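Local coordinates for protein transcription termination factor NusA (PDB 4MTN) that probably takes part in both transcription termination and antitermination, binding the core RNA polymerase and nascent RNA, at residues A134-R138 with S139-P143; P176-V179 with R180-E184; G366-T369 with Q370-D374. All blocks are in the same frame, centred on the assembly; numbering follows the deposited sequence.

Contact 1: residues A134-R138 with S139-P143; sequences AILPR and SEMIP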
# COMPACT_ATOMS: atom_id res chain seq x y z
N ALA A 134 16.28 -9.71 0.18
CA ALA A 134 15.07 -8.95 -0.13
C ALA A 134 15.39 -7.81 -1.08
O ALA A 134 16.51 -7.29 -1.08
CB ALA A 134 14.43 -8.43 1.15
N ILE A 135 14.42 -7.42 -1.89
CA ILE A 135 14.64 -6.34 -2.85
C ILE A 135 13.78 -5.11 -2.54
O ILE A 135 12.62 -5.23 -2.14
CB ILE A 135 14.37 -6.80 -4.30
CG1 ILE A 135 12.97 -7.42 -4.44
CG2 ILE A 135 15.43 -7.79 -4.75
CD1 ILE A 135 11.93 -6.48 -5.01
N LEU A 136 14.37 -3.94 -2.72
CA LEU A 136 13.66 -2.68 -2.59
C LEU A 136 13.59 -1.99 -3.95
O LEU A 136 14.59 -1.46 -4.43
CB LEU A 136 14.34 -1.78 -1.56
CG LEU A 136 13.78 -0.37 -1.33
CD1 LEU A 136 12.35 -0.43 -0.81
CD2 LEU A 136 14.67 0.41 -0.38
N PRO A 137 12.41 -1.99 -4.58
CA PRO A 137 12.21 -1.39 -5.90
C PRO A 137 12.17 0.14 -5.86
O PRO A 137 11.99 0.71 -4.79
CB PRO A 137 10.86 -1.96 -6.35
CG PRO A 137 10.14 -2.24 -5.07
CD PRO A 137 11.19 -2.66 -4.09
N ARG A 138 12.35 0.77 -7.02
CA ARG A 138 12.32 2.23 -7.14
C ARG A 138 11.07 2.85 -6.53
O ARG A 138 11.16 3.81 -5.77
CB ARG A 138 12.42 2.65 -8.61
CG ARG A 138 13.83 2.84 -9.13
CD ARG A 138 13.80 3.48 -10.51
NE ARG A 138 13.11 2.64 -11.48
CZ ARG A 138 13.69 2.07 -12.53
NH1 ARG A 138 14.98 2.26 -12.76
NH2 ARG A 138 12.97 1.33 -13.37
N SER A 139 9.91 2.30 -6.88
CA SER A 139 8.63 2.84 -6.46
C SER A 139 8.47 2.90 -4.95
O SER A 139 7.75 3.75 -4.42
CB SER A 139 7.49 2.02 -7.06
OG SER A 139 7.65 0.64 -6.78
N GLU A 140 9.15 1.99 -4.25
CA GLU A 140 9.05 1.90 -2.80
C GLU A 140 10.18 2.64 -2.07
O GLU A 140 10.30 2.57 -0.85
CB GLU A 140 9.02 0.44 -2.37
CG GLU A 140 7.85 -0.33 -2.96
CD GLU A 140 6.53 0.41 -2.83
OE1 GLU A 140 6.22 0.91 -1.72
OE2 GLU A 140 5.79 0.50 -3.83
N MSE A 141 11.01 3.35 -2.84
CA MSE A 141 12.15 4.06 -2.28
C MSE A 141 11.84 5.52 -1.96
O MSE A 141 11.05 6.16 -2.64
CB MSE A 141 13.33 4.02 -3.25
CG MSE A 141 14.06 2.69 -3.30
SE MSE A 141 15.54 2.74 -4.57
CE MSE A 141 16.56 4.20 -3.78
N ILE A 142 12.46 6.02 -0.90
CA ILE A 142 12.43 7.45 -0.60
C ILE A 142 13.41 8.17 -1.51
O ILE A 142 14.61 7.89 -1.48
CB ILE A 142 12.77 7.73 0.88
CG1 ILE A 142 11.79 7.00 1.80
CG2 ILE A 142 12.75 9.23 1.15
CD1 ILE A 142 12.06 7.22 3.28
N PRO A 143 12.91 9.11 -2.33
CA PRO A 143 13.67 9.81 -3.37
C PRO A 143 14.98 10.44 -2.89
O PRO A 143 15.02 11.09 -1.84
CB PRO A 143 12.70 10.90 -3.83
CG PRO A 143 11.36 10.33 -3.56
CD PRO A 143 11.50 9.54 -2.30
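With chi1 at 177°, Leu136 swings CG away from its backbone N and over beside the carbonyl carbon, and Met141, a selenomethionine, carries CG anti to its carbonyl carbon (chi1 -75°). These two settings bring the side chains together just after the strand ends, with Leu136 CG 3.7 Å from Met141 CG. The CD1 branch of Leu136 turns the other way and meets Glu140 CB at 3.8 Å. Replacing Leu136 with an alanine would probably open a gap and cost Met141 CG and Glu140 CB this apolar neighbour. Pro137 crosses the Glu140 side chain, with Pro137 CG 3.7 Å from Glu140 CG. Glu140 N bonds to Pro137 O at 3.2 Å, and Met141 N bonds to Arg138 O at 3.0 Å. These i to i+3 bonds make two overlapping beta turns with type I-like central angles. The carboxylate of Glu140 runs on to Ser172, where OE1 makes a hydrogen bond with OG. The turns follow strand 133-137 in the S1 RNA-binding domain, a member of the OB clan. That strand lies between 124-128, antiparallel to it, and 167-172, parallel to it; Met141 reaches Ile125 on the former, and Pro137 touches Val170 on the latter.

Contact 2: residues P176-V179 with R180-E184; sequences PDFV and RRLLE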
# COMPACT_ATOMS: atom_id res chain seq x y z
N PRO A 176 3.27 4.22 3.92
CA PRO A 176 2.77 4.86 5.14
C PRO A 176 3.06 4.04 6.40
O PRO A 176 3.36 4.62 7.44
CB PRO A 176 1.26 4.95 4.89
CG PRO A 176 1.14 5.06 3.42
CD PRO A 176 2.25 4.21 2.85
N ASP A 177 2.99 2.72 6.29
CA ASP A 177 3.24 1.84 7.43
C ASP A 177 4.63 2.03 8.02
O ASP A 177 4.84 1.78 9.20
CB ASP A 177 3.05 0.38 7.03
CG ASP A 177 1.59 0.01 6.85
OD1 ASP A 177 0.72 0.79 7.29
OD2 ASP A 177 1.31 -1.07 6.28
N PHE A 178 5.58 2.48 7.20
CA PHE A 178 6.94 2.72 7.69
C PHE A 178 6.95 3.83 8.73
O PHE A 178 7.61 3.72 9.76
CB PHE A 178 7.88 3.08 6.54
CG PHE A 178 9.33 3.06 6.92
CD1 PHE A 178 9.79 2.22 7.92
CD2 PHE A 178 10.24 3.90 6.28
CE1 PHE A 178 11.13 2.21 8.27
CE2 PHE A 178 11.58 3.89 6.64
CZ PHE A 178 12.02 3.05 7.63
N VAL A 179 6.21 4.90 8.46
CA VAL A 179 6.09 6.01 9.39
C VAL A 179 5.37 5.57 10.66
O VAL A 179 5.78 5.92 11.77
CB VAL A 179 5.33 7.20 8.76
CG1 VAL A 179 5.12 8.30 9.78
CG2 VAL A 179 6.09 7.72 7.55
N ARG A 180 4.31 4.80 10.48
CA ARG A 180 3.50 4.31 11.60
C ARG A 180 4.34 3.48 12.56
O ARG A 180 4.22 3.62 13.78
CB ARG A 180 2.33 3.48 11.07
CG ARG A 180 1.39 2.97 12.15
CD ARG A 180 0.29 2.10 11.57
NE ARG A 180 -0.70 2.87 10.82
CZ ARG A 180 -1.84 3.32 11.33
NH1 ARG A 180 -2.14 3.07 12.60
NH2 ARG A 180 -2.68 4.01 10.58
N ARG A 181 5.20 2.63 12.02
CA ARG A 181 6.08 1.80 12.84
C ARG A 181 7.11 2.64 13.59
O ARG A 181 7.31 2.46 14.79
CB ARG A 181 6.80 0.76 11.98
CG ARG A 181 5.91 -0.26 11.29
CD ARG A 181 5.31 -1.25 12.27
NE ARG A 181 4.02 -0.80 12.80
CZ ARG A 181 2.86 -1.00 12.19
NH1 ARG A 181 2.81 -1.63 11.03
NH2 ARG A 181 1.74 -0.56 12.75
N LEU A 182 7.75 3.56 12.87
CA LEU A 182 8.78 4.41 13.45
C LEU A 182 8.24 5.28 14.58
O LEU A 182 8.94 5.52 15.57
CB LEU A 182 9.41 5.29 12.37
CG LEU A 182 10.31 4.57 11.36
CD1 LEU A 182 10.72 5.51 10.24
CD2 LEU A 182 11.53 3.98 12.05
N LEU A 183 7.01 5.74 14.43
CA LEU A 183 6.36 6.53 15.47
C LEU A 183 6.10 5.68 16.70
O LEU A 183 6.24 6.15 17.83
CB LEU A 183 5.05 7.13 14.95
CG LEU A 183 5.22 8.33 14.02
CD1 LEU A 183 3.90 8.72 13.38
CD2 LEU A 183 5.82 9.51 14.77
N GLU A 184 5.74 4.42 16.49
CA GLU A 184 5.49 3.49 17.58
C GLU A 184 6.77 3.23 18.37
O GLU A 184 6.73 3.05 19.59
CB GLU A 184 4.92 2.17 17.05
CG GLU A 184 3.50 2.27 16.53
CD GLU A 184 3.06 1.03 15.76
OE1 GLU A 184 3.88 0.10 15.63
OE2 GLU A 184 1.90 1.00 15.30
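Pro176 O accepts from Arg180 N at 3.2 Å, one of a run of i to i+4 hydrogen bonds in the alpha-helix 176-186. Asp177 comes next, and its O takes the N-H of Arg181. The same oxygen lies over one face of the Arg181 guanidinium. Asp177 OD1 is 4.3 Å from Arg180 NE, too far for a salt bridge, and Arg180 NH1 is instead hydrogen-bonded to Ile197 O. Phe178 makes a ring contact. Its CG is anti to the backbone nitrogen (chi1 -168°), which sets the ring beside the next turn of helix. There Leu182 CD1 sits over the centre of one ring face, 3.9 Å from the centroid, in a CH-pi contact. Both side chains belong to a buried side of the helix, where Leu240 touches each of them. Val179 completes the segment. It lies alongside Leu183, pointing the same way, with CG1 3.8 Å from Leu183 CD1. Leu200 and Arg202 of strand 195-203 cover Val179, and Val236 of helix 231-239 meets Leu183. The helix thus packs its apolar side on these elements. On its polar side, Arg181 NH1 is hydrogen-bonded to Gly110 O. Arg181 also grips Glu184 side-on in a salt bridge: NE bonds to OE1 at 3.0 Å, and NH2 bonds to OE2 at 3.0 Å with an N-H...O angle of 175°.

Contact 3: residues G366-T369 with Q370-D374; sequences GSLT and QEQAD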
# COMPACT_ATOMS: atom_id res chain seq x y z
N GLY A 366 -34.70 13.84 -10.40
CA GLY A 366 -35.42 14.48 -11.48
C GLY A 366 -36.62 13.71 -11.98
O GLY A 366 -37.23 14.09 -12.99
N SER A 367 -36.98 12.64 -11.27
CA SER A 367 -38.08 11.76 -11.67
C SER A 367 -37.90 11.29 -13.11
O SER A 367 -38.81 11.40 -13.93
CB SER A 367 -39.43 12.47 -11.51
OG SER A 367 -39.64 12.86 -10.16
N LEU A 368 -36.71 10.77 -13.40
CA LEU A 368 -36.34 10.41 -14.77
C LEU A 368 -36.21 8.91 -14.96
O LEU A 368 -35.90 8.17 -14.02
CB LEU A 368 -35.02 11.09 -15.15
CG LEU A 368 -34.97 12.61 -15.00
CD1 LEU A 368 -33.55 13.11 -15.20
CD2 LEU A 368 -35.92 13.28 -15.98
N THR A 369 -36.46 8.45 -16.18
CA THR A 369 -36.32 7.04 -16.52
C THR A 369 -34.85 6.66 -16.65
O THR A 369 -33.97 7.50 -16.48
CB THR A 369 -37.05 6.70 -17.83
OG1 THR A 369 -36.49 7.47 -18.90
CG2 THR A 369 -38.53 7.02 -17.71
N GLN A 370 -34.59 5.39 -16.95
CA GLN A 370 -33.23 4.91 -17.12
C GLN A 370 -32.59 5.54 -18.35
O GLN A 370 -31.41 5.89 -18.34
CB GLN A 370 -33.20 3.39 -17.23
CG GLN A 370 -31.80 2.79 -17.28
CD GLN A 370 -31.07 2.91 -15.95
OE1 GLN A 370 -31.68 2.81 -14.88
NE2 GLN A 370 -29.76 3.13 -16.01
N GLU A 371 -33.38 5.67 -19.42
CA GLU A 371 -32.89 6.24 -20.67
C GLU A 371 -32.57 7.72 -20.53
O GLU A 371 -31.53 8.19 -20.99
CB GLU A 371 -33.91 6.02 -21.79
CG GLU A 371 -34.33 4.58 -22.00
CD GLU A 371 -35.47 4.16 -21.09
OE1 GLU A 371 -36.33 5.01 -20.79
OE2 GLU A 371 -35.50 2.98 -20.68
N GLN A 372 -33.47 8.45 -19.88
CA GLN A 372 -33.30 9.89 -19.68
C GLN A 372 -32.07 10.19 -18.83
O GLN A 372 -31.38 11.20 -19.05
CB GLN A 372 -34.54 10.49 -19.02
CG GLN A 372 -35.76 10.53 -19.91
CD GLN A 372 -36.99 11.06 -19.20
OE1 GLN A 372 -37.18 10.81 -18.00
NE2 GLN A 372 -37.83 11.79 -19.92
N ALA A 373 -31.78 9.32 -17.87
CA ALA A 373 -30.63 9.50 -16.99
C ALA A 373 -29.32 9.30 -17.74
O ALA A 373 -28.38 10.08 -17.57
CB ALA A 373 -30.72 8.54 -15.81
N ASP A 374 -29.27 8.26 -18.57
CA ASP A 374 -28.07 7.94 -19.33
C ASP A 374 -27.74 9.04 -20.34
O ASP A 374 -26.57 9.39 -20.52
CB ASP A 374 -28.23 6.60 -20.04
CG ASP A 374 -28.46 5.45 -19.09
OD1 ASP A 374 -27.98 5.53 -17.93
OD2 ASP A 374 -29.11 4.47 -19.48
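Thr369 and Gln372 form a capping box at the start of helix 370-399, within the helix-hairpin-helix region. Thr369 is the N-cap. Its backbone N donates to Gln372 OE1 at 3.1 Å, a nearly straight bond at 165°. In return Thr369 OG1 accepts from Gln372 N in a weak bond of 3.3 Å. Two N-H groups at the helix start thus gain acceptors. The threonine hydroxyl also donates to Glu371 OE1 at 3.1 Å, reaching it from above the carboxylate plane. OG1 takes part in two bonds, one weak, which probably limit its rotation. Its chi1 of 61° places it between the backbone N and the carbonyl carbon, facing the first turn. Thr369 O then takes the N-H of Ala373 in the first helical bond. Further out, Leu368 lies across the Gln372 side chain at about a right angle, which flanks the amide with apolar atoms. Ser367, with positive phi, marks the end of the preceding helix 359-366. Met363 of that helix touches Gln370 and Ala373, so helix 359-366 packs on the first turn here. Gln372 is extended beyond CG, and its OE1 comes within 3.4 Å of Leu368 CD2.

The three contacts come in series along a single chain. Contact 1 lies in the S1 domain, at the end of strand 133-137. Contact 2 follows on helix 176-186, soon after strand 167-172 of the same sheet. Their centres are about 16 Å apart and their nearest atoms about 5 Å apart, without touching. Leu240 links their surroundings, since it meets Ile142 of the first and Phe178 of the second. Contact 3 stands far off in the helix-hairpin-helix region, its centre about 49 Å from contact 1 and about 48 Å from contact 2. Helix 176-186 touches strand 152-162 of the S1 sheet and helix 231-239 in the KH-like range, so contact 2 sits where these parts meet.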